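Local structure of maleate cis-trans isomerase (Pseudomonas putida, 4FQ5) at residues A155-Y160 with V222-L227; G203-M208 with I216-A221; N38-T43 with A192-D197. The protein probably catalyses the cis-trans isomerization of maleate to fumarate, holding the small dicarboxylate in a pocket between its two α/β lobes. The protein carries 1 engineered substitution. All coordinates share one frame; numbering follows the deposited sequence.

Contact 1: residues A155-Y160 with V222-L227; sequences AVVTPY and VQMPSL. With MAE (maleic acid), chain C.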
ATOM      1  N   ALA A 155       1.747  28.431  18.823  1.00 35.39           N
ATOM      2  CA  ALA A 155       3.128  28.210  19.228  1.00 34.44           C
ATOM      3  C   ALA A 155       3.860  27.614  18.035  1.00 33.45           C
ATOM      4  O   ALA A 155       3.255  26.912  17.231  1.00 32.76           O
ATOM      5  CB  ALA A 155       3.206  27.294  20.437  1.00 34.67           C
ATOM      6  N   VAL A 156       5.152  27.910  17.907  1.00 33.20           N
ATOM      7  CA  VAL A 156       5.895  27.595  16.680  1.00 32.18           C
ATOM      8  C   VAL A 156       7.285  27.047  16.968  1.00 31.76           C
ATOM      9  O   VAL A 156       8.060  27.662  17.696  1.00 33.56           O
ATOM     10  CB  VAL A 156       6.064  28.857  15.779  1.00 32.44           C
ATOM     11  CG1 VAL A 156       6.797  28.511  14.487  1.00 31.93           C
ATOM     12  CG2 VAL A 156       4.721  29.486  15.460  1.00 32.10           C
ATOM     13  N   VAL A 157       7.610  25.903  16.378  1.00 29.90           N
ATOM     14  CA  VAL A 157       8.979  25.396  16.404  1.00 29.58           C
ATOM     15  C   VAL A 157       9.586  25.553  15.009  1.00 29.23           C
ATOM     16  O   VAL A 157       8.929  25.260  14.010  1.00 28.31           O
ATOM     17  CB  VAL A 157       9.037  23.909  16.828  1.00 29.52           C
ATOM     18  CG1 VAL A 157      10.482  23.457  17.001  1.00 29.02           C
ATOM     19  CG2 VAL A 157       8.231  23.676  18.108  1.00 29.67           C
ATOM     20  N   THR A 158      10.829  26.026  14.945  1.00 29.51           N
ATOM     21  CA  THR A 158      11.561  26.119  13.677  1.00 29.71           C
ATOM     22  C   THR A 158      12.977  25.563  13.849  1.00 29.78           C
ATOM     23  O   THR A 158      13.463  25.455  14.976  1.00 30.69           O
ATOM     24  CB  THR A 158      11.672  27.576  13.163  1.00 30.40           C
ATOM     25  OG1 THR A 158      12.868  28.175  13.681  1.00 32.60           O
ATOM     26  CG2 THR A 158      10.465  28.423  13.551  1.00 30.01           C
ATOM     27  N   PRO A 159      13.648  25.206  12.735  1.00 29.70           N
ATOM     28  CA  PRO A 159      15.049  24.817  12.812  1.00 30.32           C
ATOM     29  C   PRO A 159      16.020  25.955  12.480  1.00 30.65           C
ATOM     30  O   PRO A 159      17.237  25.767  12.569  1.00 31.75           O
ATOM     31  CB  PRO A 159      15.151  23.740  11.740  1.00 29.68           C
ATOM     32  CG  PRO A 159      14.203  24.206  10.685  1.00 29.04           C
ATOM     33  CD  PRO A 159      13.088  24.933  11.398  1.00 29.26           C
ATOM     34  N   TYR A 160      15.480  27.115  12.117  1.00 30.62           N
ATOM     35  CA  TYR A 160      16.276  28.214  11.578  1.00 31.55           C
ATOM     36  C   TYR A 160      17.140  28.911  12.620  1.00 32.59           C
ATOM     37  O   TYR A 160      16.891  28.817  13.826  1.00 32.16           O
ATOM     38  CB  TYR A 160      15.387  29.297  10.952  1.00 30.68           C
ATOM     39  CG  TYR A 160      14.216  28.822  10.125  1.00 29.99           C
ATOM     40  CD1 TYR A 160      14.389  27.962   9.038  1.00 29.33           C
ATOM     41  CD2 TYR A 160      12.935  29.277  10.407  1.00 29.93           C
ATOM     42  CE1 TYR A 160      13.304  27.553   8.276  1.00 28.61           C
ATOM     43  CE2 TYR A 160      11.848  28.865   9.665  1.00 29.30           C
ATOM     44  CZ  TYR A 160      12.039  28.012   8.596  1.00 28.73           C
ATOM     45  OH  TYR A 160      10.940  27.621   7.868  1.00 28.70           O
ATOM     46  N   VAL A 222      10.095  22.932   6.146  1.00 29.45           N
ATOM     47  CA  VAL A 222       9.689  21.798   5.367  1.00 29.56           C
ATOM     48  C   VAL A 222      10.811  20.746   5.319  1.00 29.10           C
ATOM     49  O   VAL A 222      10.569  19.586   4.992  1.00 29.43           O
ATOM     50  CB  VAL A 222       9.195  22.324   4.000  1.00 30.91           C
ATOM     51  CG1 VAL A 222       9.852  21.639   2.820  1.00 31.61           C
ATOM     52  CG2 VAL A 222       7.674  22.299   3.942  1.00 30.32           C
ATOM     53  N   GLN A 223      12.030  21.142   5.689  1.00 27.43           N
ATOM     54  CA  GLN A 223      13.142  20.188   5.784  1.00 26.89           C
ATOM     55  C   GLN A 223      13.158  19.379   7.088  1.00 26.76           C
ATOM     56  O   GLN A 223      13.604  18.233   7.097  1.00 26.35           O
ATOM     57  CB  GLN A 223      14.497  20.882   5.587  1.00 27.20           C
ATOM     58  CG  GLN A 223      15.712  19.960   5.612  1.00 26.83           C
ATOM     59  CD  GLN A 223      15.864  19.103   4.366  1.00 26.72           C
ATOM     60  OE1 GLN A 223      14.903  18.482   3.887  1.00 25.97           O
ATOM     61  NE2 GLN A 223      17.088  19.041   3.847  1.00 26.89           N
ATOM     62  N   MET A 224      12.698  19.974   8.183  1.00 26.26           N
ATOM     63  CA  MET A 224      12.745  19.298   9.475  1.00 26.73           C
ATOM     64  C   MET A 224      11.627  18.263   9.561  1.00 25.85           C
ATOM     65  O   MET A 224      10.459  18.628   9.500  1.00 25.80           O
ATOM     66  CB  MET A 224      12.614  20.306  10.616  1.00 27.50           C
ATOM     67  CG  MET A 224      12.730  19.657  11.980  1.00 28.53           C
ATOM     68  SD  MET A 224      12.875  20.834  13.328  1.00 30.19           S
ATOM     69  CE  MET A 224      11.236  21.540  13.408  1.00 29.03           C
ATOM     70  N   PRO A 225      11.983  16.970   9.690  1.00 26.30           N
ATOM     71  CA  PRO A 225      10.962  15.918   9.781  1.00 26.04           C
ATOM     72  C   PRO A 225      10.099  16.093  11.020  1.00 26.54           C
ATOM     73  O   PRO A 225      10.615  16.392  12.100  1.00 26.71           O
ATOM     74  CB  PRO A 225      11.782  14.621   9.889  1.00 26.09           C
ATOM     75  CG  PRO A 225      13.153  14.971   9.434  1.00 26.57           C
ATOM     76  CD  PRO A 225      13.351  16.422   9.760  1.00 26.39           C
ATOM     77  N   SER A 226       8.793  15.925  10.870  1.00 26.13           N
ATOM     78  CA  SER A 226       7.898  16.082  12.005  1.00 26.20           C
ATOM     79  C   SER A 226       6.696  15.159  11.927  1.00 26.45           C
ATOM     80  O   SER A 226       6.040  14.916  12.935  1.00 26.89           O
ATOM     81  CB  SER A 226       7.427  17.532  12.126  1.00 25.84           C
ATOM     82  OG  SER A 226       6.638  17.898  11.007  1.00 25.61           O
ATOM     83  N   LEU A 227       6.411  14.647  10.731  1.00 26.53           N
ATOM     84  CA  LEU A 227       5.204  13.849  10.515  1.00 26.79           C
ATOM     85  C   LEU A 227       5.014  12.725  11.543  1.00 27.40           C
ATOM     86  O   LEU A 227       3.921  12.547  12.071  1.00 27.80           O
ATOM     87  CB  LEU A 227       5.155  13.300   9.085  1.00 26.85           C
ATOM     88  CG  LEU A 227       3.928  12.468   8.690  1.00 26.45           C
ATOM     89  CD1 LEU A 227       2.645  13.234   8.954  1.00 26.45           C
ATOM     90  CD2 LEU A 227       4.022  12.050   7.228  1.00 26.49           C
TER
HETATM   91  C1  MAE C 301      13.598  23.893   3.787  1.00 36.17           C
HETATM   92  O1  MAE C 301      14.207  22.998   3.180  1.00 33.92           O
HETATM   93  O2  MAE C 301      13.112  23.749   4.919  1.00 35.49           O
HETATM   94  C2  MAE C 301      13.477  25.203   3.129  1.00 35.69           C
HETATM   95  C3  MAE C 301      12.626  26.147   3.486  1.00 35.20           C
HETATM   96  C4  MAE C 301      11.641  26.034   4.586  1.00 35.48           C
HETATM   97  O3  MAE C 301      11.794  26.744   5.575  1.00 35.42           O
HETATM   98  O4  MAE C 301      10.665  25.280   4.503  1.00 35.24           O

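Contact 2: residues G203-M208 with I216-A221; sequences GIIASM and IVISAA. Engineered in segment 216-221: Ala221 (natural residue Cys). With MAE (maleic acid), chain C.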
ATOM      1  N   GLY A 203       9.501  16.536  23.386  1.00 36.99           N
ATOM      2  CA  GLY A 203      10.142  17.105  24.572  1.00 38.16           C
ATOM      3  C   GLY A 203      10.384  18.601  24.449  1.00 38.79           C
ATOM      4  O   GLY A 203      10.287  19.333  25.433  1.00 39.93           O
ATOM      5  N   ILE A 204      10.712  19.051  23.239  1.00 37.63           N
ATOM      6  CA  ILE A 204      10.849  20.480  22.951  1.00 37.36           C
ATOM      7  C   ILE A 204       9.514  21.185  23.178  1.00 37.02           C
ATOM      8  O   ILE A 204       9.444  22.204  23.874  1.00 36.37           O
ATOM      9  CB  ILE A 204      11.386  20.714  21.515  1.00 36.71           C
ATOM     10  CG1 ILE A 204      12.871  20.351  21.451  1.00 36.98           C
ATOM     11  CG2 ILE A 204      11.158  22.155  21.072  1.00 37.22           C
ATOM     12  CD1 ILE A 204      13.414  20.095  20.057  1.00 37.25           C
ATOM     13  N   ILE A 205       8.449  20.620  22.616  1.00 36.83           N
ATOM     14  CA  ILE A 205       7.110  21.192  22.748  1.00 37.09           C
ATOM     15  C   ILE A 205       6.609  21.154  24.204  1.00 38.46           C
ATOM     16  O   ILE A 205       5.939  22.089  24.660  1.00 37.46           O
ATOM     17  CB  ILE A 205       6.123  20.540  21.749  1.00 37.07           C
ATOM     18  CG1 ILE A 205       6.461  21.014  20.326  1.00 37.18           C
ATOM     19  CG2 ILE A 205       4.677  20.872  22.095  1.00 36.01           C
ATOM     20  CD1 ILE A 205       5.757  20.266  19.217  1.00 36.76           C
ATOM     21  N   ALA A 206       6.962  20.090  24.926  1.00 39.66           N
ATOM     22  CA  ALA A 206       6.649  19.968  26.354  1.00 41.96           C
ATOM     23  C   ALA A 206       7.278  21.092  27.189  1.00 44.01           C
ATOM     24  O   ALA A 206       6.701  21.526  28.183  1.00 45.36           O
ATOM     25  CB  ALA A 206       7.094  18.610  26.882  1.00 41.19           C
ATOM     26  N   SER A 207       8.459  21.554  26.778  1.00 45.54           N
ATOM     27  CA  SER A 207       9.156  22.630  27.482  1.00 48.13           C
ATOM     28  C   SER A 207       8.807  24.020  26.932  1.00 50.02           C
ATOM     29  O   SER A 207       9.538  24.989  27.148  1.00 52.78           O
ATOM     30  CB  SER A 207      10.666  22.386  27.466  1.00 48.76           C
ATOM     31  OG  SER A 207      11.154  22.302  26.141  1.00 49.59           O
ATOM     32  N   MET A 208       7.687  24.100  26.218  1.00 49.49           N
ATOM     33  CA  MET A 208       7.111  25.362  25.773  1.00 49.95           C
ATOM     34  C   MET A 208       5.745  25.502  26.414  1.00 51.41           C
ATOM     35  O   MET A 208       5.103  24.503  26.741  1.00 51.24           O
ATOM     36  CB  MET A 208       6.933  25.377  24.252  1.00 48.77           C
ATOM     37  CG  MET A 208       8.217  25.362  23.444  1.00 47.77           C
ATOM     38  SD  MET A 208       7.900  25.125  21.679  1.00 50.01           S
ATOM     39  CE  MET A 208       6.930  26.582  21.294  1.00 46.09           C
ATOM     40  N   ILE A 216      -0.471  24.235  17.526  1.00 34.26           N
ATOM     41  CA  ILE A 216       0.975  24.123  17.619  1.00 32.71           C
ATOM     42  C   ILE A 216       1.524  23.852  16.227  1.00 32.22           C
ATOM     43  O   ILE A 216       1.073  22.925  15.534  1.00 31.62           O
ATOM     44  CB  ILE A 216       1.399  23.002  18.597  1.00 33.23           C
ATOM     45  CG1 ILE A 216       0.934  23.325  20.024  1.00 33.76           C
ATOM     46  CG2 ILE A 216       2.908  22.792  18.574  1.00 32.53           C
ATOM     47  CD1 ILE A 216       0.835  22.117  20.942  1.00 34.61           C
ATOM     48  N   VAL A 217       2.476  24.685  15.811  1.00 30.51           N
ATOM     49  CA  VAL A 217       3.195  24.471  14.568  1.00 29.74           C
ATOM     50  C   VAL A 217       4.465  23.725  14.936  1.00 29.60           C
ATOM     51  O   VAL A 217       5.436  24.326  15.412  1.00 29.30           O
ATOM     52  CB  VAL A 217       3.513  25.799  13.840  1.00 29.57           C
ATOM     53  CG1 VAL A 217       4.315  25.542  12.571  1.00 29.00           C
ATOM     54  CG2 VAL A 217       2.228  26.545  13.508  1.00 29.77           C
ATOM     55  N   ILE A 218       4.436  22.408  14.734  1.00 28.42           N
ATOM     56  CA  ILE A 218       5.531  21.520  15.121  1.00 28.02           C
ATOM     57  C   ILE A 218       6.779  21.732  14.255  1.00 27.87           C
ATOM     58  O   ILE A 218       7.894  21.458  14.694  1.00 27.71           O
ATOM     59  CB  ILE A 218       5.085  20.029  15.118  1.00 27.98           C
ATOM     60  CG1 ILE A 218       6.140  19.132  15.770  1.00 28.63           C
ATOM     61  CG2 ILE A 218       4.738  19.551  13.706  1.00 26.88           C
ATOM     62  CD1 ILE A 218       5.617  17.781  16.228  1.00 28.63           C
ATOM     63  N   SER A 219       6.576  22.201  13.025  1.00 27.43           N
ATOM     64  CA  SER A 219       7.675  22.623  12.160  1.00 27.40           C
ATOM     65  C   SER A 219       7.175  23.664  11.175  1.00 27.67           C
ATOM     66  O   SER A 219       6.251  23.396  10.393  1.00 27.25           O
ATOM     67  CB  SER A 219       8.288  21.442  11.395  1.00 27.72           C
ATOM     68  OG  SER A 219       9.397  21.884  10.619  1.00 28.38           O
ATOM     69  N   ALA A 220       7.770  24.855  11.232  1.00 27.39           N
ATOM     70  CA  ALA A 220       7.508  25.897  10.239  1.00 27.91           C
ATOM     71  C   ALA A 220       8.300  25.598   8.977  1.00 28.09           C
ATOM     72  O   ALA A 220       7.970  26.080   7.897  1.00 29.75           O
ATOM     73  CB  ALA A 220       7.882  27.269  10.786  1.00 27.78           C
ATOM     74  N   ALA A 221       9.349  24.800   9.125  1.00 28.19           N
ATOM     75  CA  ALA A 221      10.194  24.411   8.010  1.00 28.71           C
ATOM     76  C   ALA A 221       9.736  23.101   7.404  1.00 29.66           C
ATOM     77  O   ALA A 221       9.117  22.258   8.060  1.00 30.77           O
ATOM     78  CB  ALA A 221      11.639  24.295   8.448  1.00 27.92           C
TER
HETATM   79  C1  MAE C 301      13.598  23.893   3.787  1.00 36.17           C
HETATM   80  O1  MAE C 301      14.207  22.998   3.180  1.00 33.92           O
HETATM   81  O2  MAE C 301      13.112  23.749   4.919  1.00 35.49           O
HETATM   82  C2  MAE C 301      13.477  25.203   3.129  1.00 35.69           C
HETATM   83  C3  MAE C 301      12.626  26.147   3.486  1.00 35.20           C
HETATM   84  C4  MAE C 301      11.641  26.034   4.586  1.00 35.48           C
HETATM   85  O3  MAE C 301      11.794  26.744   5.575  1.00 35.42           O
HETATM   86  O4  MAE C 301      10.665  25.280   4.503  1.00 35.24           O

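Contact 3: residues N38-T43 with A192-D197; sequences NITMET and AVAAHD. With MAE (maleic acid), chain C.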
ATOM      1  N   ASN A  38      16.709  19.770  -0.019  1.00 24.65           N
ATOM      2  CA  ASN A  38      15.535  19.319   0.716  1.00 25.05           C
ATOM      3  C   ASN A  38      15.190  17.878   0.342  1.00 24.79           C
ATOM      4  O   ASN A  38      15.129  17.537  -0.840  1.00 24.02           O
ATOM      5  CB  ASN A  38      14.345  20.258   0.479  1.00 24.78           C
ATOM      6  CG  ASN A  38      13.160  19.948   1.379  1.00 25.17           C
ATOM      7  OD1 ASN A  38      12.460  18.961   1.183  1.00 24.92           O
ATOM      8  ND2 ASN A  38      12.926  20.802   2.368  1.00 25.95           N
ATOM      9  N   ILE A  39      14.986  17.044   1.361  1.00 25.26           N
ATOM     10  CA  ILE A  39      14.592  15.640   1.174  1.00 25.08           C
ATOM     11  C   ILE A  39      13.256  15.334   1.856  1.00 24.68           C
ATOM     12  O   ILE A  39      12.581  14.357   1.520  1.00 24.46           O
ATOM     13  CB  ILE A  39      15.666  14.649   1.690  1.00 26.44           C
ATOM     14  CG1 ILE A  39      16.048  14.944   3.146  1.00 26.83           C
ATOM     15  CG2 ILE A  39      16.895  14.654   0.787  1.00 26.35           C
ATOM     16  CD1 ILE A  39      16.576  13.734   3.892  1.00 28.63           C
ATOM     17  N   THR A  40      12.868  16.187   2.797  1.00 24.22           N
ATOM     18  CA  THR A  40      11.715  15.910   3.655  1.00 24.15           C
ATOM     19  C   THR A  40      10.377  16.190   2.976  1.00 24.26           C
ATOM     20  O   THR A  40       9.416  15.450   3.187  1.00 23.59           O
ATOM     21  CB  THR A  40      11.848  16.644   5.006  1.00 24.02           C
ATOM     22  OG1 THR A  40      13.047  16.210   5.650  1.00 23.98           O
ATOM     23  CG2 THR A  40      10.658  16.377   5.929  1.00 23.54           C
ATOM     24  N   MET A  41      10.306  17.240   2.157  1.00 24.38           N
ATOM     25  CA  MET A  41       9.078  17.521   1.418  1.00 25.38           C
ATOM     26  C   MET A  41       8.697  16.343   0.522  1.00 24.36           C
ATOM     27  O   MET A  41       7.533  15.934   0.487  1.00 23.51           O
ATOM     28  CB  MET A  41       9.186  18.805   0.589  1.00 28.20           C
ATOM     29  CG  MET A  41       7.851  19.273   0.017  1.00 30.84           C
ATOM     30  SD  MET A  41       6.868  20.301   1.136  1.00 37.69           S
ATOM     31  CE  MET A  41       6.921  19.375   2.659  1.00 35.10           C
ATOM     32  N   GLU A  42       9.691  15.800  -0.178  1.00 23.47           N
ATOM     33  CA  GLU A  42       9.512  14.626  -1.023  1.00 23.74           C
ATOM     34  C   GLU A  42       9.306  13.320  -0.238  1.00 23.85           C
ATOM     35  O   GLU A  42       9.073  12.268  -0.832  1.00 23.52           O
ATOM     36  CB  GLU A  42      10.681  14.497  -1.998  1.00 23.64           C
ATOM     37  CG  GLU A  42      10.631  15.548  -3.108  1.00 23.76           C
ATOM     38  CD  GLU A  42      11.980  15.801  -3.753  1.00 23.95           C
ATOM     39  OE1 GLU A  42      13.016  15.812  -3.048  1.00 23.78           O
ATOM     40  OE2 GLU A  42      12.005  15.992  -4.979  1.00 23.27           O
ATOM     41  N   THR A  43       9.383  13.401   1.087  1.00 23.21           N
ATOM     42  CA  THR A  43       9.129  12.253   1.955  1.00 23.31           C
ATOM     43  C   THR A  43       7.745  12.359   2.585  1.00 22.98           C
ATOM     44  O   THR A  43       6.951  11.425   2.505  1.00 22.84           O
ATOM     45  CB  THR A  43      10.227  12.121   3.034  1.00 23.62           C
ATOM     46  OG1 THR A  43      11.490  11.975   2.378  1.00 23.64           O
ATOM     47  CG2 THR A  43       9.993  10.887   3.935  1.00 24.46           C
ATOM     48  N   ALA A 192      21.829  18.965   7.741  1.00 33.76           N
ATOM     49  CA  ALA A 192      21.775  18.749   9.188  1.00 33.20           C
ATOM     50  C   ALA A 192      20.349  18.919   9.727  1.00 32.55           C
ATOM     51  O   ALA A 192      19.949  18.215  10.655  1.00 32.59           O
ATOM     52  CB  ALA A 192      22.752  19.653   9.916  1.00 33.99           C
ATOM     53  N   VAL A 193      19.576  19.833   9.132  1.00 31.58           N
ATOM     54  CA  VAL A 193      18.165  20.011   9.513  1.00 30.38           C
ATOM     55  C   VAL A 193      17.381  18.712   9.271  1.00 30.58           C
ATOM     56  O   VAL A 193      16.577  18.296  10.115  1.00 30.37           O
ATOM     57  CB  VAL A 193      17.497  21.193   8.771  1.00 30.11           C
ATOM     58  CG1 VAL A 193      15.997  21.244   9.046  1.00 29.44           C
ATOM     59  CG2 VAL A 193      18.146  22.521   9.152  1.00 30.23           C
ATOM     60  N   ALA A 194      17.631  18.071   8.128  1.00 30.10           N
ATOM     61  CA  ALA A 194      17.011  16.781   7.805  1.00 30.91           C
ATOM     62  C   ALA A 194      17.390  15.676   8.791  1.00 31.39           C
ATOM     63  O   ALA A 194      16.629  14.729   8.986  1.00 31.55           O
ATOM     64  CB  ALA A 194      17.359  16.361   6.384  1.00 30.26           C
ATOM     65  N   ALA A 195      18.559  15.807   9.415  1.00 32.87           N
ATOM     66  CA  ALA A 195      19.073  14.785  10.327  1.00 34.21           C
ATOM     67  C   ALA A 195      18.526  14.918  11.752  1.00 34.30           C
ATOM     68  O   ALA A 195      18.751  14.035  12.580  1.00 35.81           O
ATOM     69  CB  ALA A 195      20.599  14.778  10.331  1.00 33.94           C
ATOM     70  N   HIS A 196      17.812  16.010  12.029  1.00 33.23           N
ATOM     71  CA  HIS A 196      17.224  16.237  13.351  1.00 33.27           C
ATOM     72  C   HIS A 196      16.192  15.191  13.666  1.00 33.42           C
ATOM     73  O   HIS A 196      15.243  14.981  12.898  1.00 32.39           O
ATOM     74  CB  HIS A 196      16.610  17.630  13.460  1.00 32.74           C
ATOM     75  CG  HIS A 196      15.946  17.899  14.789  1.00 32.93           C
ATOM     76  ND1 HIS A 196      16.641  18.248  15.891  1.00 34.39           N
ATOM     77  CD2 HIS A 196      14.611  17.850  15.168  1.00 32.25           C
ATOM     78  CE1 HIS A 196      15.791  18.409  16.922  1.00 34.03           C
ATOM     79  NE2 HIS A 196      14.549  18.166  16.478  1.00 34.23           N
ATOM     80  N   ASP A 197      16.373  14.534  14.807  1.00 33.60           N
ATOM     81  CA  ASP A 197      15.497  13.446  15.234  1.00 34.09           C
ATOM     82  C   ASP A 197      14.109  13.980  15.577  1.00 33.42           C
ATOM     83  O   ASP A 197      13.968  14.778  16.506  1.00 34.23           O
ATOM     84  CB  ASP A 197      16.122  12.725  16.436  1.00 35.30           C
ATOM     85  CG  ASP A 197      15.408  11.428  16.796  1.00 36.08           C
ATOM     86  OD1 ASP A 197      14.202  11.253  16.486  1.00 36.80           O
ATOM     87  OD2 ASP A 197      16.066  10.578  17.420  1.00 36.74           O
TER
HETATM   88  C1  MAE C 301      13.598  23.893   3.787  1.00 36.17           C
HETATM   89  O1  MAE C 301      14.207  22.998   3.180  1.00 33.92           O
HETATM   90  O2  MAE C 301      13.112  23.749   4.919  1.00 35.49           O
HETATM   91  C2  MAE C 301      13.477  25.203   3.129  1.00 35.69           C
HETATM   92  C3  MAE C 301      12.626  26.147   3.486  1.00 35.20           C
HETATM   93  C4  MAE C 301      11.641  26.034   4.586  1.00 35.48           C
HETATM   94  O3  MAE C 301      11.794  26.744   5.575  1.00 35.42           O
HETATM   95  O4  MAE C 301      10.665  25.280   4.503  1.00 35.24           O

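Contact 1: residues A155-Y160 with V222-L227
Pro159 and Met224 are the closest backbone pair here, their CA atoms 6.8 Å apart. One segment is the end of the parallel strand 153-158 and the turn beyond it; the other is an irregular loop that follows the neighbouring strand 215-217, so both belong to the strand-end region where α/β proteins commonly place their active sites. Between them the join is apolar and rests on Met224. Its chain sets CG anti to the backbone N (chi1 -177°) and carries SD straight on, before the last torsion (chi3 71°) turns CE toward the strand. SD passes Pro159 CB at 4.0 Å, and CE meets Val157 CG1 at 4.1 Å, the two side chains crossing at about a right angle. A long, flexible thioether suits this place, since it can follow the surface made by a proline ring and a β-branched valine; Val193 and Leu201 also pack on it. Thr158 holds the turn: OG1 accepts from Tyr160 N in an ST turn and is also bonded to Thr165. Pro159 CD lies over the centre of the Tyr160 ring, 4.0 Å above its plane. Tyr160 OH donates to maleate O3 at 2.6 Å, this oxygen lying at the ring edge. From the loop, Val222 N reaches O4 of that same carboxylate at 2.9 Å, and Gln223 N reaches O2 of the other one, also at 2.9 Å. Neutral donors thus hold one carboxylate from both segments and, within this contact, the other from the loop alone, consistent with a pocket fitted to the cis substrate.

Contact 2: residues G203-M208 with I216-A221
Ile218 meets Ile205 along much of its length, one methyl of the helix residue lying against three successive atoms. Its CB comes within 4.2 Å of Ile205 CD1. CG1, anti to the backbone N (chi1 -169°) and thereby turned toward the helix, comes to 3.6 Å from Ile205 CD1. The tip, CD1, is still 3.9 Å from Ile205 CD1; the two side chains cross at about a right angle, with that methyl bearing on the flank of Ile218. The same methyl reaches back along the strand to Ile216 CG2. This is the packing of a β-α-β crossover: helix 201-206 lies on the connection that leads from strand 178-184, past strand 153-158, to strand 215-217 of the same parallel sheet. Branched aliphatic residues suit such an interface, being broad enough to fill the layer between helix and sheet; Val233 of helix 230-237 also touches both Ile205 and Ile218. At Ile218 the chain turns a corner and heads for the pocket. There Ser219 OG donates to Ala221 O at 2.6 Å, tilted 25° from the carbonyl plane and bridging the turn. Ala221 is an engineered replacement of the cysteine predicted to be the proton donor, and its CB lies 3.8 Å from maleate O3.

Contact 3: residues N38-T43 with A192-D197
Ile39 and Ala194 bring together the two lobes of this α/β protein, each built on a four-stranded parallel sheet, with the maleate pocket in the cleft between them. Segment 38-43 leads from strand 27-35 of one sheet into helix 41-52, by way of an Asx motif at Asn38; segment 192-197 ends helix 190-194 of the other lobe.

The apolar part is small. Ala194 CB faces the end of Ile39, 3.7 Å from CD1 and nearly as close to CG1. Ile39 reaches it with CG1 set between the backbone N and the carbonyl carbon (chi1 54°), while the short alanine lets the loop come near the helix. Ile39 also packs on Arg29 of the second subunit.

Hydrogen bonds to the substrate and within the turn centre on Asn38, whose amide faces two ways. ND2 donates to maleate O1 at 2.7 Å in a fairly straight bond (160°). OD1 accepts from Met41 N at 2.9 Å, in the plane of its own carbonyl, which fixes the rotation of the amide and so aims ND2 at the carboxylate. A leucine here would probably leave O1 without this donor and Met41 N without its acceptor, freeing the turn to shift. Thr40 OG1 bonds to Gln223 O, joining this loop to another pocket segment.

Charged pairing lies farther along: Glu42 forms a salt bridge with Arg66, and its OE1 accepts a hydrogen bond from His63 ND1 of the second subunit, placing this helix start at the dimer interface. One turn on from Ile39, Thr43 OG1 donates to Ile39 O at 2.8 Å.

Overall arrangement
Contacts 1 and 2 are buried and share the second parallel sheet: strands 153-158 and 215-217 are neighbours, joined by backbone bonds between Ala155, Val157 and Val217. Contact 2 is wholly aliphatic where helix meets sheet, whereas contact 1 lies nearer the strand ends and adds polar grips on maleate to its apolar join. Contact 3 is only partly buried, spans the two lobes and adjoins the second subunit, so its packing is slight and its polar bonds are prominent. Gln223 ties contact 1 to contact 3 a second time, its OE1 accepting from Ile39 N. All three reach the same maleate, contact 2 through Ala221.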